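Local atomic coordinates of Phenylalanine/tyrosine ammonia-lyase (Rhodosporidium toruloides, PDB entry 1Y2M), a protein that catalyses the non-oxidative deamination of L-phenylalanine and L-tyrosine to trans-cinnamic and p-coumaric acid, working as a homotetramer. Residues Ile535-Lys546 / Ser651-Ser659. Numbering follows the deposited sequence.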
ATOM      1  N   ILE B 535     -29.787 -20.652  -8.606  1.00  8.92           N
ATOM      2  CA  ILE B 535     -31.220 -20.362  -8.868  1.00 10.14           C
ATOM      3  C   ILE B 535     -31.933 -21.596  -9.467  1.00  8.22           C
ATOM      4  O   ILE B 535     -33.007 -21.961  -9.085  1.00  9.71           O
ATOM      5  CB  ILE B 535     -31.370 -19.144  -9.779  1.00  8.41           C
ATOM      6  CG1 ILE B 535     -31.163 -17.891  -8.924  1.00  7.73           C
ATOM      7  CG2 ILE B 535     -32.681 -19.106 -10.440  1.00 11.35           C
ATOM      8  CD1 ILE B 535     -30.904 -16.611  -9.690  1.00 12.16           C
ATOM      9  N   ASP B 536     -31.299 -22.220 -10.456  1.00  7.87           N
ATOM     10  CA  ASP B 536     -31.869 -23.414 -11.049  1.00  8.23           C
ATOM     11  C   ASP B 536     -31.961 -24.565 -10.032  1.00  8.37           C
ATOM     12  O   ASP B 536     -32.932 -25.300 -10.025  1.00 10.45           O
ATOM     13  CB  ASP B 536     -31.001 -23.773 -12.243  1.00  8.39           C
ATOM     14  CG  ASP B 536     -31.315 -22.943 -13.452  1.00 12.35           C
ATOM     15  OD1 ASP B 536     -32.472 -22.434 -13.593  1.00 11.44           O
ATOM     16  OD2 ASP B 536     -30.423 -22.829 -14.348  1.00 11.13           O
ATOM     17  N   LEU B 537     -30.950 -24.735  -9.189  1.00  6.68           N
ATOM     18  CA  LEU B 537     -30.986 -25.801  -8.166  1.00  8.38           C
ATOM     19  C   LEU B 537     -32.054 -25.526  -7.108  1.00  9.83           C
ATOM     20  O   LEU B 537     -32.751 -26.450  -6.596  1.00  8.80           O
ATOM     21  CB  LEU B 537     -29.620 -25.985  -7.518  1.00  8.59           C
ATOM     22  CG  LEU B 537     -28.530 -26.541  -8.464  1.00  8.00           C
ATOM     23  CD1 LEU B 537     -27.142 -26.535  -7.758  1.00 14.40           C
ATOM     24  CD2 LEU B 537     -28.895 -27.920  -8.951  1.00 10.42           C
ATOM     25  N   ARG B 538     -32.182 -24.256  -6.748  1.00  7.98           N
ATOM     26  CA  ARG B 538     -33.261 -23.897  -5.842  1.00 10.32           C
ATOM     27  C   ARG B 538     -34.639 -24.161  -6.439  1.00  9.97           C
ATOM     28  O   ARG B 538     -35.584 -24.607  -5.773  1.00  9.51           O
ATOM     29  CB  ARG B 538     -33.142 -22.450  -5.405  1.00  9.68           C
ATOM     30  CG  ARG B 538     -34.031 -22.129  -4.197  1.00  7.94           C
ATOM     31  CD  ARG B 538     -33.560 -22.777  -2.919  1.00  9.61           C
ATOM     32  NE  ARG B 538     -32.438 -22.065  -2.296  1.00  8.69           N
ATOM     33  CZ  ARG B 538     -31.785 -22.478  -1.210  1.00  7.84           C
ATOM     34  NH1 ARG B 538     -32.094 -23.665  -0.681  1.00 12.30           N
ATOM     35  NH2 ARG B 538     -30.861 -21.731  -0.679  1.00 10.55           N
ATOM     36  N   ALA B 539     -34.772 -23.875  -7.727  1.00  7.35           N
ATOM     37  CA  ALA B 539     -36.057 -24.118  -8.405  1.00  7.95           C
ATOM     38  C   ALA B 539     -36.394 -25.611  -8.416  1.00  7.83           C
ATOM     39  O   ALA B 539     -37.585 -25.954  -8.220  1.00  8.02           O
ATOM     40  CB  ALA B 539     -36.016 -23.561  -9.790  1.00  9.34           C
ATOM     41  N   ILE B 540     -35.384 -26.470  -8.652  1.00  8.85           N
ATOM     42  CA  ILE B 540     -35.545 -27.936  -8.536  1.00 10.50           C
ATOM     43  C   ILE B 540     -36.025 -28.339  -7.129  1.00  9.10           C
ATOM     44  O   ILE B 540     -36.959 -29.137  -6.972  1.00 10.74           O
ATOM     45  CB  ILE B 540     -34.221 -28.676  -8.899  1.00 11.56           C
ATOM     46  CG1 ILE B 540     -34.009 -28.581 -10.387  1.00 14.67           C
ATOM     47  CG2 ILE B 540     -34.252 -30.116  -8.471  1.00 13.64           C
ATOM     48  CD1 ILE B 540     -32.560 -28.949 -10.838  1.00 15.48           C
ATOM     49  N   GLU B 541     -35.416 -27.743  -6.118  1.00  9.60           N
ATOM     50  CA  GLU B 541     -35.841 -27.969  -4.741  1.00 10.81           C
ATOM     51  C   GLU B 541     -37.304 -27.597  -4.558  1.00  8.33           C
ATOM     52  O   GLU B 541     -38.079 -28.355  -3.981  1.00 10.11           O
ATOM     53  CB  GLU B 541     -34.993 -27.170  -3.779  1.00 12.55           C
ATOM     54  CG  GLU B 541     -35.448 -27.217  -2.344  1.00 14.00           C
ATOM     55  CD  GLU B 541     -34.636 -26.296  -1.432  1.00 16.76           C
ATOM     56  OE1 GLU B 541     -33.493 -25.924  -1.771  1.00 13.91           O
ATOM     57  OE2 GLU B 541     -35.163 -25.906  -0.376  1.00 24.56           O
ATOM     58  N   PHE B 542     -37.689 -26.443  -5.079  1.00  9.81           N
ATOM     59  CA  PHE B 542     -39.090 -26.013  -4.989  1.00  9.62           C
ATOM     60  C   PHE B 542     -40.051 -26.937  -5.724  1.00 11.18           C
ATOM     61  O   PHE B 542     -41.121 -27.272  -5.192  1.00 10.56           O
ATOM     62  CB  PHE B 542     -39.240 -24.602  -5.524  1.00  9.73           C
ATOM     63  CG  PHE B 542     -38.820 -23.522  -4.549  1.00 11.82           C
ATOM     64  CD1 PHE B 542     -38.083 -23.799  -3.408  1.00 10.30           C
ATOM     65  CD2 PHE B 542     -39.182 -22.209  -4.797  1.00 14.99           C
ATOM     66  CE1 PHE B 542     -37.682 -22.770  -2.522  1.00 15.34           C
ATOM     67  CE2 PHE B 542     -38.803 -21.190  -3.935  1.00 16.01           C
ATOM     68  CZ  PHE B 542     -38.057 -21.470  -2.804  1.00 15.41           C
ATOM     69  N   GLU B 543     -39.677 -27.374  -6.935  1.00  9.79           N
ATOM     70  CA  GLU B 543     -40.529 -28.328  -7.675  1.00  9.65           C
ATOM     71  C   GLU B 543     -40.683 -29.644  -6.937  1.00  9.07           C
ATOM     72  O   GLU B 543     -41.794 -30.204  -6.864  1.00 10.19           O
ATOM     73  CB  GLU B 543     -39.989 -28.617  -9.077  1.00 10.23           C
ATOM     74  CG  GLU B 543     -40.027 -27.413  -9.971  1.00 10.76           C
ATOM     75  CD  GLU B 543     -41.425 -26.948 -10.245  1.00 15.63           C
ATOM     76  OE1 GLU B 543     -42.231 -27.762 -10.722  1.00 19.14           O
ATOM     77  OE2 GLU B 543     -41.740 -25.785  -9.943  1.00 16.81           O
ATOM     78  N   PHE B 544     -39.574 -30.109  -6.358  1.00  9.82           N
ATOM     79  CA  PHE B 544     -39.577 -31.333  -5.546  1.00 10.06           C
ATOM     80  C   PHE B 544     -40.537 -31.205  -4.346  1.00 10.71           C
ATOM     81  O   PHE B 544     -41.368 -32.070  -4.097  1.00  9.77           O
ATOM     82  CB  PHE B 544     -38.167 -31.602  -5.038  1.00 10.40           C
ATOM     83  CG  PHE B 544     -38.094 -32.781  -4.111  1.00  9.84           C
ATOM     84  CD1 PHE B 544     -37.965 -34.051  -4.591  1.00 10.20           C
ATOM     85  CD2 PHE B 544     -38.105 -32.581  -2.745  1.00 14.10           C
ATOM     86  CE1 PHE B 544     -37.905 -35.129  -3.706  1.00 13.86           C
ATOM     87  CE2 PHE B 544     -38.073 -33.667  -1.864  1.00 13.05           C
ATOM     88  CZ  PHE B 544     -37.958 -34.931  -2.370  1.00 12.59           C
ATOM     89  N   LYS B 545     -40.387 -30.122  -3.585  1.00 11.77           N
ATOM     90  CA  LYS B 545     -41.205 -29.886  -2.403  1.00 15.89           C
ATOM     91  C   LYS B 545     -42.717 -29.850  -2.750  1.00 13.94           C
ATOM     92  O   LYS B 545     -43.551 -30.312  -1.962  1.00 15.57           O
ATOM     93  CB  LYS B 545     -40.775 -28.594  -1.711  1.00 16.33           C
ATOM     94  CG  LYS B 545     -39.474 -28.723  -0.976  1.00 20.29           C
ATOM     95  CD  LYS B 545     -39.027 -27.403  -0.368  1.00 24.74           C
ATOM     96  CE  LYS B 545     -37.733 -27.603   0.452  1.00 28.48           C
ATOM     97  NZ  LYS B 545     -37.337 -26.360   1.190  1.00 33.89           N
ATOM     98  N   LYS B 546     -43.082 -29.326  -3.921  1.00 14.28           N
ATOM     99  CA  LYS B 546     -44.507 -29.318  -4.312  1.00 15.32           C
ATOM    100  C   LYS B 546     -45.063 -30.704  -4.303  1.00 15.08           C
ATOM    101  O   LYS B 546     -46.225 -30.929  -3.939  1.00 16.12           O
ATOM    102  CB  LYS B 546     -44.709 -28.804  -5.739  1.00 19.06           C
ATOM    103  CG  LYS B 546     -44.645 -27.337  -5.940  1.00 28.97           C
ATOM    104  CD  LYS B 546     -44.806 -27.062  -7.441  1.00 19.98           C
ATOM    105  CE  LYS B 546     -44.879 -25.562  -7.730  1.00 37.33           C
ATOM    106  NZ  LYS B 546     -44.683 -25.278  -9.200  1.00 36.91           N
ATOM    107  N   SER B 651     -37.780 -23.476 -20.659  1.00 12.94           N
ATOM    108  CA  SER B 651     -38.834 -24.067 -19.805  1.00 10.10           C
ATOM    109  C   SER B 651     -38.394 -24.197 -18.347  1.00  7.98           C
ATOM    110  O   SER B 651     -39.065 -24.907 -17.549  1.00  8.87           O
ATOM    111  CB  SER B 651     -39.248 -25.443 -20.310  1.00 12.65           C
ATOM    112  OG  SER B 651     -39.889 -25.341 -21.575  1.00 14.33           O
ATOM    113  N   SER B 652     -37.287 -23.566 -17.997  1.00  9.43           N
ATOM    114  CA  SER B 652     -36.737 -23.739 -16.648  1.00  9.73           C
ATOM    115  C   SER B 652     -37.756 -23.376 -15.569  1.00 11.08           C
ATOM    116  O   SER B 652     -38.368 -22.317 -15.647  1.00 10.97           O
ATOM    117  CB  SER B 652     -35.537 -22.851 -16.399  1.00 13.02           C
ATOM    118  OG  SER B 652     -35.151 -22.949 -15.027  1.00 18.09           O
ATOM    119  N   PRO B 653     -37.878 -24.206 -14.511  1.00 11.65           N
ATOM    120  CA  PRO B 653     -38.785 -23.877 -13.429  1.00 11.00           C
ATOM    121  C   PRO B 653     -38.393 -22.594 -12.693  1.00 10.97           C
ATOM    122  O   PRO B 653     -39.245 -21.993 -12.061  1.00 13.97           O
ATOM    123  CB  PRO B 653     -38.741 -25.109 -12.514  1.00 10.64           C
ATOM    124  CG  PRO B 653     -37.461 -25.736 -12.793  1.00 13.63           C
ATOM    125  CD  PRO B 653     -37.208 -25.486 -14.271  1.00 15.50           C
ATOM    126  N   ALA B 654     -37.153 -22.147 -12.819  1.00  9.89           N
ATOM    127  CA  ALA B 654     -36.725 -20.878 -12.229  1.00  8.41           C
ATOM    128  C   ALA B 654     -37.620 -19.733 -12.713  1.00 12.71           C
ATOM    129  O   ALA B 654     -37.845 -18.769 -11.979  1.00 11.19           O
ATOM    130  CB  ALA B 654     -35.296 -20.590 -12.596  1.00 12.42           C
ATOM    131  N   LEU B 655     -38.094 -19.824 -13.953  1.00 10.86           N
ATOM    132  CA  LEU B 655     -38.950 -18.759 -14.493  1.00 12.73           C
ATOM    133  C   LEU B 655     -40.251 -18.638 -13.702  1.00 13.48           C
ATOM    134  O   LEU B 655     -40.932 -17.617 -13.795  1.00 16.38           O
ATOM    135  CB  LEU B 655     -39.239 -19.027 -15.963  1.00 12.37           C
ATOM    136  CG  LEU B 655     -37.992 -19.113 -16.824  1.00 15.33           C
ATOM    137  CD1 LEU B 655     -38.356 -19.532 -18.239  1.00 16.61           C
ATOM    138  CD2 LEU B 655     -37.194 -17.833 -16.857  1.00 16.29           C
ATOM    139  N   SER B 656     -40.598 -19.676 -12.953  1.00 12.23           N
ATOM    140  CA  SER B 656     -41.808 -19.675 -12.086  1.00 13.82           C
ATOM    141  C   SER B 656     -41.648 -18.874 -10.781  1.00 13.28           C
ATOM    142  O   SER B 656     -42.655 -18.529 -10.128  1.00 12.98           O
ATOM    143  CB  SER B 656     -42.202 -21.103 -11.708  1.00 15.62           C
ATOM    144  OG  SER B 656     -42.642 -21.824 -12.839  1.00 21.28           O
ATOM    145  N   TYR B 657     -40.408 -18.601 -10.378  1.00  9.21           N
ATOM    146  CA  TYR B 657     -40.150 -18.057  -9.077  1.00  8.88           C
ATOM    147  C   TYR B 657     -39.362 -16.775  -9.090  1.00 11.56           C
ATOM    148  O   TYR B 657     -39.425 -16.023  -8.130  1.00  9.72           O
ATOM    149  CB  TYR B 657     -39.394 -19.086  -8.240  1.00  8.25           C
ATOM    150  CG  TYR B 657     -40.103 -20.418  -8.129  1.00 10.03           C
ATOM    151  CD1 TYR B 657     -41.265 -20.556  -7.378  1.00 19.26           C
ATOM    152  CD2 TYR B 657     -39.606 -21.535  -8.776  1.00 11.59           C
ATOM    153  CE1 TYR B 657     -41.917 -21.788  -7.285  1.00 17.11           C
ATOM    154  CE2 TYR B 657     -40.261 -22.753  -8.722  1.00 10.27           C
ATOM    155  CZ  TYR B 657     -41.402 -22.876  -7.980  1.00 15.18           C
ATOM    156  OH  TYR B 657     -42.023 -24.106  -7.921  1.00 15.08           O
ATOM    157  N   LEU B 658     -38.572 -16.545 -10.145  1.00 10.17           N
ATOM    158  CA  LEU B 658     -37.744 -15.344 -10.185  1.00 10.58           C
ATOM    159  C   LEU B 658     -38.627 -14.113 -10.189  1.00  9.59           C
ATOM    160  O   LEU B 658     -39.728 -14.132 -10.750  1.00  9.85           O
ATOM    161  CB  LEU B 658     -36.898 -15.311 -11.447  1.00 11.28           C
ATOM    162  CG  LEU B 658     -35.699 -16.231 -11.419  1.00 14.41           C
ATOM    163  CD1 LEU B 658     -35.222 -16.479 -12.807  1.00 17.34           C
ATOM    164  CD2 LEU B 658     -34.641 -15.653 -10.634  1.00 15.29           C
ATOM    165  N   SER B 659     -38.093 -13.021  -9.641  1.00 10.35           N
ATOM    166  CA  SER B 659     -38.655 -11.688  -9.877  1.00 11.37           C
ATOM    167  C   SER B 659     -38.767 -11.453 -11.329  1.00 11.15           C
ATOM    168  O   SER B 659     -37.886 -11.868 -12.046  1.00 11.51           O
ATOM    169  CB  SER B 659     -37.727 -10.571  -9.385  1.00 14.84           C
ATOM    170  OG  SER B 659     -38.028 -10.358  -8.044  1.00 35.84           O
TER
HETATM  171  O   HOH W   1     -42.738 -24.486 -12.150  1.00 28.74           O
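An ST turn in the loop between helices 619-646 and 662-672 lies against helix 506-560 of the mainly helical PAL/histidase fold (Ala654 CA to Ala539 CA 5.1 Å). Ser652 OG accepts from Ala654 N at 3.1 Å, defining the turn; it lies 3.1 Å from Asp536 OD1, and Tyr666 OH bonds to both oxygens, while Arg670 pairs with Asp536 OD2. Small side chains are consistent with the close approach: Ala539 CB is 3.5 Å from Ala654 N. Phe542 and Tyr657 form a T-shaped pair with planes at 89°, Phe542 CD2 standing 3.6 Å above the centre of the Tyr657 ring. Tyr657 CG, set anti to its carbonyl carbon (chi1 -56°), carries the ring to Phe542 CD2, and Tyr657 OH donates to Glu543 OE2 at 2.6 Å. A leucine in place of this tyrosine would probably take from Phe542 the face its edge meets and from Glu543 its phenolic donor. A kink about CB-CG (chi2 -65°) lets Glu543 rest CG on Pro653 CB, and its OE2 collects two protein donors from one carboxylate face: Tyr657 OH (anti side) and Lys546 NZ (syn side). A water bound to Ser656 OG donates to Glu543 OE2 at 2.7 Å.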